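Local coordinates for protein hydrogenase maturation factor (Thermoanaerobacter tengcongensis, PDB 3VTH) that probably transfers the carbamoyl group of carbamoyl phosphate, with ATP, to the C-terminal cysteine of HypE during [NiFe]-hydrogenase maturation, at residues 126-138 against 177-191. Sequence-based numbering, arbitrary orientation.
With ZN (zinc ion), chain D; ZN (zinc ion), chain C.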
loop_
_atom_site.group_PDB
_atom_site.type_symbol
_atom_site.label_atom_id
_atom_site.label_comp_id
_atom_site.label_asym_id
_atom_site.label_seq_id
_atom_site.Cartn_x
_atom_site.Cartn_y
_atom_site.Cartn_z
ATOM N N ASP A 126 -8.517 31.779 -17.533
ATOM C CA ASP A 126 -7.136 31.298 -17.434
ATOM C C ASP A 126 -6.724 30.596 -18.728
ATOM O O ASP A 126 -7.520 29.884 -19.331
ATOM C CB ASP A 126 -6.998 30.336 -16.243
ATOM C CG ASP A 126 -5.550 30.144 -15.798
ATOM O OD1 ASP A 126 -5.188 30.697 -14.736
ATOM O OD2 ASP A 126 -4.774 29.444 -16.494
ATOM N N ARG A 127 -5.480 30.762 -19.158
ATOM C CA ARG A 127 -5.061 30.054 -20.371
ATOM C C ARG A 127 -4.941 28.528 -20.194
ATOM O O ARG A 127 -4.879 27.793 -21.186
ATOM C CB ARG A 127 -3.794 30.657 -20.977
ATOM C CG ARG A 127 -2.514 30.333 -20.276
ATOM C CD ARG A 127 -1.351 31.025 -20.995
ATOM N NE ARG A 127 -0.083 30.554 -20.459
ATOM C CZ ARG A 127 0.684 29.623 -21.023
ATOM N NH1 ARG A 127 0.347 29.060 -22.185
ATOM N NH2 ARG A 127 1.803 29.257 -20.422
ATOM N N ARG A 128 -4.930 28.061 -18.943
ATOM C CA ARG A 128 -4.965 26.620 -18.672
ATOM C C ARG A 128 -6.357 26.099 -18.309
ATOM O O ARG A 128 -6.477 24.990 -17.796
ATOM C CB ARG A 128 -3.946 26.226 -17.595
ATOM C CG ARG A 128 -2.502 26.403 -18.037
ATOM C CD ARG A 128 -1.530 25.995 -16.926
ATOM N NE ARG A 128 -0.133 26.041 -17.359
ATOM C CZ ARG A 128 0.642 27.126 -17.334
ATOM N NH1 ARG A 128 0.169 28.286 -16.903
ATOM N NH2 ARG A 128 1.905 27.039 -17.742
ATOM N N TYR A 129 -7.392 26.895 -18.577
ATOM C CA TYR A 129 -8.785 26.451 -18.437
ATOM C C TYR A 129 -8.983 25.114 -19.133
ATOM O O TYR A 129 -8.718 24.989 -20.328
ATOM C CB TYR A 129 -9.731 27.496 -19.034
ATOM C CG TYR A 129 -11.214 27.171 -18.962
ATOM C CD1 TYR A 129 -11.834 26.860 -17.743
ATOM C CD2 TYR A 129 -12.005 27.217 -20.109
ATOM C CE1 TYR A 129 -13.207 26.584 -17.677
ATOM C CE2 TYR A 129 -13.383 26.950 -20.055
ATOM C CZ TYR A 129 -13.967 26.621 -18.833
ATOM O OH TYR A 129 -15.318 26.359 -18.773
ATOM N N ARG A 130 -9.404 24.112 -18.361
ATOM C CA ARG A 130 -9.699 22.766 -18.877
ATOM C C ARG A 130 -8.469 22.047 -19.464
ATOM O O ARG A 130 -8.607 21.043 -20.155
ATOM C CB ARG A 130 -10.872 22.796 -19.887
ATOM C CG ARG A 130 -12.179 23.371 -19.326
ATOM C CD ARG A 130 -13.319 23.389 -20.389
ATOM N NE ARG A 130 -13.463 22.072 -21.012
ATOM C CZ ARG A 130 -14.106 21.043 -20.460
ATOM N NH1 ARG A 130 -14.697 21.174 -19.275
ATOM N NH2 ARG A 130 -14.159 19.877 -21.093
ATOM N N TYR A 131 -7.269 22.541 -19.167
ATOM C CA TYR A 131 -6.052 21.857 -19.584
ATOM C C TYR A 131 -5.868 20.541 -18.790
ATOM O O TYR A 131 -5.709 20.560 -17.567
ATOM C CB TYR A 131 -4.837 22.797 -19.473
ATOM C CG TYR A 131 -3.502 22.144 -19.730
ATOM C CD1 TYR A 131 -2.492 22.214 -18.785
ATOM C CD2 TYR A 131 -3.244 21.464 -20.927
ATOM C CE1 TYR A 131 -1.247 21.631 -19.012
ATOM C CE2 TYR A 131 -2.001 20.854 -21.150
ATOM C CZ TYR A 131 -1.018 20.953 -20.196
ATOM O OH TYR A 131 0.204 20.364 -20.398
ATOM N N PRO A 132 -5.923 19.390 -19.489
ATOM C CA PRO A 132 -6.024 18.066 -18.844
ATOM C C PRO A 132 -4.758 17.623 -18.123
ATOM O O PRO A 132 -4.770 16.589 -17.460
ATOM C CB PRO A 132 -6.293 17.122 -20.029
ATOM C CG PRO A 132 -6.730 18.019 -21.148
ATOM C CD PRO A 132 -5.949 19.264 -20.955
ATOM N N PHE A 133 -3.669 18.390 -18.249
ATOM C CA PHE A 133 -2.401 18.014 -17.600
ATOM C C PHE A 133 -1.823 19.119 -16.720
ATOM O O PHE A 133 -0.615 19.144 -16.408
ATOM C CB PHE A 133 -1.386 17.516 -18.644
ATOM C CG PHE A 133 -1.885 16.327 -19.426
ATOM C CD1 PHE A 133 -1.806 15.046 -18.890
ATOM C CD2 PHE A 133 -2.503 16.503 -20.653
ATOM C CE1 PHE A 133 -2.305 13.944 -19.599
ATOM C CE2 PHE A 133 -3.006 15.411 -21.369
ATOM C CZ PHE A 133 -2.907 14.140 -20.846
ATOM N N ILE A 134 -2.697 20.021 -16.299
ATOM C CA ILE A 134 -2.296 21.087 -15.383
ATOM C C ILE A 134 -1.621 20.521 -14.124
ATOM O O ILE A 134 -2.114 19.565 -13.526
ATOM C CB ILE A 134 -3.479 22.019 -15.041
ATOM C CG1 ILE A 134 -2.990 23.281 -14.313
ATOM C CG2 ILE A 134 -4.597 21.267 -14.269
ATOM C CD1 ILE A 134 -4.062 24.405 -14.252
ATOM N N ASN A 135 -0.457 21.082 -13.776
ATOM C CA ASN A 135 0.232 20.748 -12.518
ATOM C C ASN A 135 1.142 21.923 -12.145
ATOM O O ASN A 135 1.166 22.923 -12.853
ATOM C CB ASN A 135 1.046 19.447 -12.648
ATOM C CG ASN A 135 2.036 19.482 -13.823
ATOM O OD1 ASN A 135 2.506 20.547 -14.248
ATOM N ND2 ASN A 135 2.354 18.313 -14.346
ATOM N N CYS A 136 1.882 21.797 -11.049
ATOM C CA CYS A 136 2.793 22.841 -10.605
ATOM C C CYS A 136 3.794 22.186 -9.658
ATOM O O CYS A 136 3.825 20.963 -9.556
ATOM C CB CYS A 136 2.011 23.970 -9.904
ATOM S SG CYS A 136 1.277 23.510 -8.310
ATOM N N THR A 137 4.623 22.984 -8.983
ATOM C CA THR A 137 5.610 22.417 -8.049
ATOM C C THR A 137 4.968 21.665 -6.879
ATOM O O THR A 137 5.632 20.845 -6.247
ATOM C CB THR A 137 6.589 23.486 -7.487
ATOM O OG1 THR A 137 5.871 24.470 -6.741
ATOM C CG2 THR A 137 7.329 24.171 -8.602
ATOM N N ASN A 138 3.684 21.928 -6.611
ATOM C CA ASN A 138 2.989 21.360 -5.449
ATOM C C ASN A 138 2.050 20.163 -5.721
ATOM O O ASN A 138 1.358 19.708 -4.790
ATOM C CB ASN A 138 2.180 22.456 -4.717
ATOM C CG ASN A 138 3.052 23.553 -4.122
ATOM O OD1 ASN A 138 4.113 23.290 -3.556
ATOM N ND2 ASN A 138 2.587 24.797 -4.236
ATOM N N ARG A 177 3.952 31.829 -9.953
ATOM C CA ARG A 177 3.978 30.689 -9.046
ATOM C C ARG A 177 4.604 29.460 -9.696
ATOM O O ARG A 177 4.995 28.518 -8.993
ATOM C CB ARG A 177 2.605 30.403 -8.429
ATOM C CG ARG A 177 1.639 29.665 -9.318
ATOM C CD ARG A 177 0.334 29.417 -8.568
ATOM N NE ARG A 177 -0.480 28.444 -9.278
ATOM C CZ ARG A 177 -0.403 27.130 -9.094
ATOM N NH1 ARG A 177 0.443 26.623 -8.206
ATOM N NH2 ARG A 177 -1.183 26.326 -9.785
ATOM N N ARG A 178 4.738 29.492 -11.028
ATOM C CA ARG A 178 5.447 28.426 -11.754
ATOM C C ARG A 178 6.913 28.764 -12.077
ATOM O O ARG A 178 7.521 28.127 -12.945
ATOM C CB ARG A 178 4.695 28.028 -13.036
ATOM C CG ARG A 178 3.465 27.198 -12.758
ATOM C CD ARG A 178 2.723 26.834 -14.044
ATOM N NE ARG A 178 1.576 25.983 -13.738
ATOM C CZ ARG A 178 0.370 26.447 -13.425
ATOM N NH1 ARG A 178 0.142 27.764 -13.382
ATOM N NH2 ARG A 178 -0.604 25.588 -13.151
ATOM N N PHE A 179 7.468 29.750 -11.373
ATOM C CA PHE A 179 8.908 30.037 -11.416
ATOM C C PHE A 179 9.706 28.755 -11.166
ATOM O O PHE A 179 9.525 28.094 -10.137
ATOM C CB PHE A 179 9.248 31.086 -10.352
ATOM C CG PHE A 179 10.685 31.533 -10.348
ATOM C CD1 PHE A 179 11.464 31.370 -9.206
ATOM C CD2 PHE A 179 11.249 32.157 -11.461
ATOM C CE1 PHE A 179 12.800 31.812 -9.177
ATOM C CE2 PHE A 179 12.578 32.606 -11.448
ATOM C CZ PHE A 179 13.353 32.424 -10.304
ATOM N N HIS A 180 10.562 28.397 -12.122
ATOM C CA HIS A 180 11.346 27.156 -12.054
ATOM C C HIS A 180 10.544 25.896 -11.710
ATOM O O HIS A 180 11.028 25.007 -10.989
ATOM C CB HIS A 180 12.548 27.335 -11.116
ATOM C CG HIS A 180 13.706 28.016 -11.772
ATOM N ND1 HIS A 180 14.899 27.373 -12.025
ATOM C CD2 HIS A 180 13.837 29.269 -12.278
ATOM C CE1 HIS A 180 15.730 28.212 -12.620
ATOM N NE2 HIS A 180 15.110 29.368 -12.788
ATOM N N ALA A 181 9.320 25.819 -12.231
ATOM C CA ALA A 181 8.513 24.617 -12.093
ATOM C C ALA A 181 8.926 23.630 -13.173
ATOM O O ALA A 181 8.622 23.830 -14.346
ATOM C CB ALA A 181 7.009 24.941 -12.193
ATOM N N GLN A 182 9.617 22.563 -12.773
ATOM C CA GLN A 182 10.159 21.600 -13.741
ATOM C C GLN A 182 9.128 21.008 -14.716
ATOM O O GLN A 182 9.456 20.818 -15.876
ATOM C CB GLN A 182 10.964 20.485 -13.048
ATOM C CG GLN A 182 12.269 20.983 -12.390
ATOM C CD GLN A 182 13.155 21.737 -13.370
ATOM O OE1 GLN A 182 13.529 21.221 -14.435
ATOM N NE2 GLN A 182 13.487 22.970 -13.018
ATOM N N PRO A 183 7.892 20.721 -14.259
ATOM C CA PRO A 183 6.930 20.157 -15.204
ATOM C C PRO A 183 6.043 21.161 -15.977
ATOM O O PRO A 183 5.108 20.738 -16.652
ATOM C CB PRO A 183 6.050 19.290 -14.317
ATOM C CG PRO A 183 6.060 19.969 -12.985
ATOM C CD PRO A 183 7.382 20.706 -12.874
ATOM N N VAL A 184 6.326 22.457 -15.893
ATOM C CA VAL A 184 5.452 23.473 -16.514
ATOM C C VAL A 184 5.162 23.213 -18.014
ATOM O O VAL A 184 6.077 22.998 -18.825
ATOM C CB VAL A 184 5.996 24.923 -16.304
ATOM C CG1 VAL A 184 7.341 25.121 -16.998
ATOM C CG2 VAL A 184 4.984 25.967 -16.792
ATOM N N ALA A 185 3.882 23.231 -18.362
ATOM C CA ALA A 185 3.443 23.030 -19.741
ATOM C C ALA A 185 2.042 23.586 -19.884
ATOM O O ALA A 185 1.429 23.985 -18.883
ATOM C CB ALA A 185 3.465 21.532 -20.100
ATOM N N CYS A 186 1.528 23.583 -21.117
ATOM C CA CYS A 186 0.215 24.153 -21.417
ATOM C C CYS A 186 -0.394 23.453 -22.629
ATOM O O CYS A 186 0.173 22.481 -23.129
ATOM C CB CYS A 186 0.346 25.659 -21.682
ATOM S SG CYS A 186 1.130 26.091 -23.281
ATOM N N PHE A 187 -1.539 23.941 -23.101
ATOM C CA PHE A 187 -2.178 23.387 -24.311
ATOM C C PHE A 187 -1.214 23.310 -25.499
ATOM O O PHE A 187 -1.235 22.345 -26.268
ATOM C CB PHE A 187 -3.414 24.211 -24.720
ATOM C CG PHE A 187 -4.684 23.800 -24.017
ATOM C CD1 PHE A 187 -5.258 22.553 -24.261
ATOM C CD2 PHE A 187 -5.304 24.655 -23.110
ATOM C CE1 PHE A 187 -6.436 22.167 -23.617
ATOM C CE2 PHE A 187 -6.485 24.268 -22.454
ATOM C CZ PHE A 187 -7.050 23.034 -22.716
ATOM N N ASP A 188 -0.379 24.340 -25.638
ATOM C CA ASP A 188 0.485 24.505 -26.812
ATOM C C ASP A 188 1.743 23.627 -26.790
ATOM O O ASP A 188 2.264 23.252 -27.839
ATOM C CB ASP A 188 0.909 25.975 -26.934
ATOM C CG ASP A 188 -0.281 26.926 -27.133
ATOM O OD1 ASP A 188 -0.205 28.079 -26.664
ATOM O OD2 ASP A 188 -1.296 26.512 -27.732
ATOM N N CYS A 189 2.258 23.326 -25.601
ATOM C CA CYS A 189 3.550 22.643 -25.521
ATOM C C CYS A 189 3.473 21.337 -24.732
ATOM O O CYS A 189 4.457 20.592 -24.648
ATOM C CB CYS A 189 4.620 23.579 -24.929
ATOM S SG CYS A 189 4.411 23.965 -23.150
ATOM N N GLY A 190 2.306 21.066 -24.159
ATOM C CA GLY A 190 2.162 19.947 -23.239
ATOM C C GLY A 190 1.627 18.684 -23.899
ATOM O O GLY A 190 1.352 18.675 -25.094
ATOM N N PRO A 191 1.498 17.605 -23.115
ATOM C CA PRO A 191 0.843 16.392 -23.603
ATOM C C PRO A 191 -0.604 16.675 -24.011
ATOM O O PRO A 191 -1.178 17.681 -23.601
ATOM C CB PRO A 191 0.882 15.434 -22.401
ATOM C CG PRO A 191 1.407 16.227 -21.253
ATOM C CD PRO A 191 1.946 17.507 -21.714
HETATM ZN ZN ZN D . 3.404 26.029 -22.903
HETATM ZN ZN ZN C . -0.713 22.342 -8.588
HETATM O O HOH W 1 -2.684 26.733 -22.495
HETATM O O HOH W 2 1.093 22.948 -16.093
HETATM O O HOH W 3 4.270 26.093 -8.516
#
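R128 and R178 lie flat on one another where the two HypF-type zinc fingers of this chain meet, a worked example of how two copies of one motif can exchange equivalent arms. Their guanidinium planes are only 14° apart with centres 4.0 Å from each other, and the two chains slide past in opposite directions. Each arginine then grips a backbone carbonyl of the other finger side-on, NE and NH2 converging on one oxygen. R128 NE reaches A185 O at 3.0 Å, slightly tilted from the carbonyl plane, while R178 NE meets N135 O in the plane of the N135 carbonyl. E170 and E120, on the helices 165-171 and 115-121, pair with R128 and R178 respectively and probably offset the repulsion of the stacked cations. Shortening R128 to an alanine would probably cost A185 O both of its side-chain donors, E170 a salt bridge and R178 the flat partner over its face.

The neighbouring arginines repeat the exchange at the metal sites. R177, whose NE also forms a salt bridge with E120, donates from NH1 to C136 SG at 3.2 Å, and R127 NH1 makes a weak hydrogen bond to C186 SG; each thiolate ligates the zinc ion of its own finger, and such donors would be expected to temper its charge.

Beyond the arginines the correspondence between the fingers gives way to aromatic packing. Y131 lays one ring face over the C186 backbone, its chi1 of 173° carrying the ring away from its own backbone N, and turns an edge toward the face of F187, their planes at 62°. Further along, P191 covers F133, its CB 4.0 Å from the centroid of that ring.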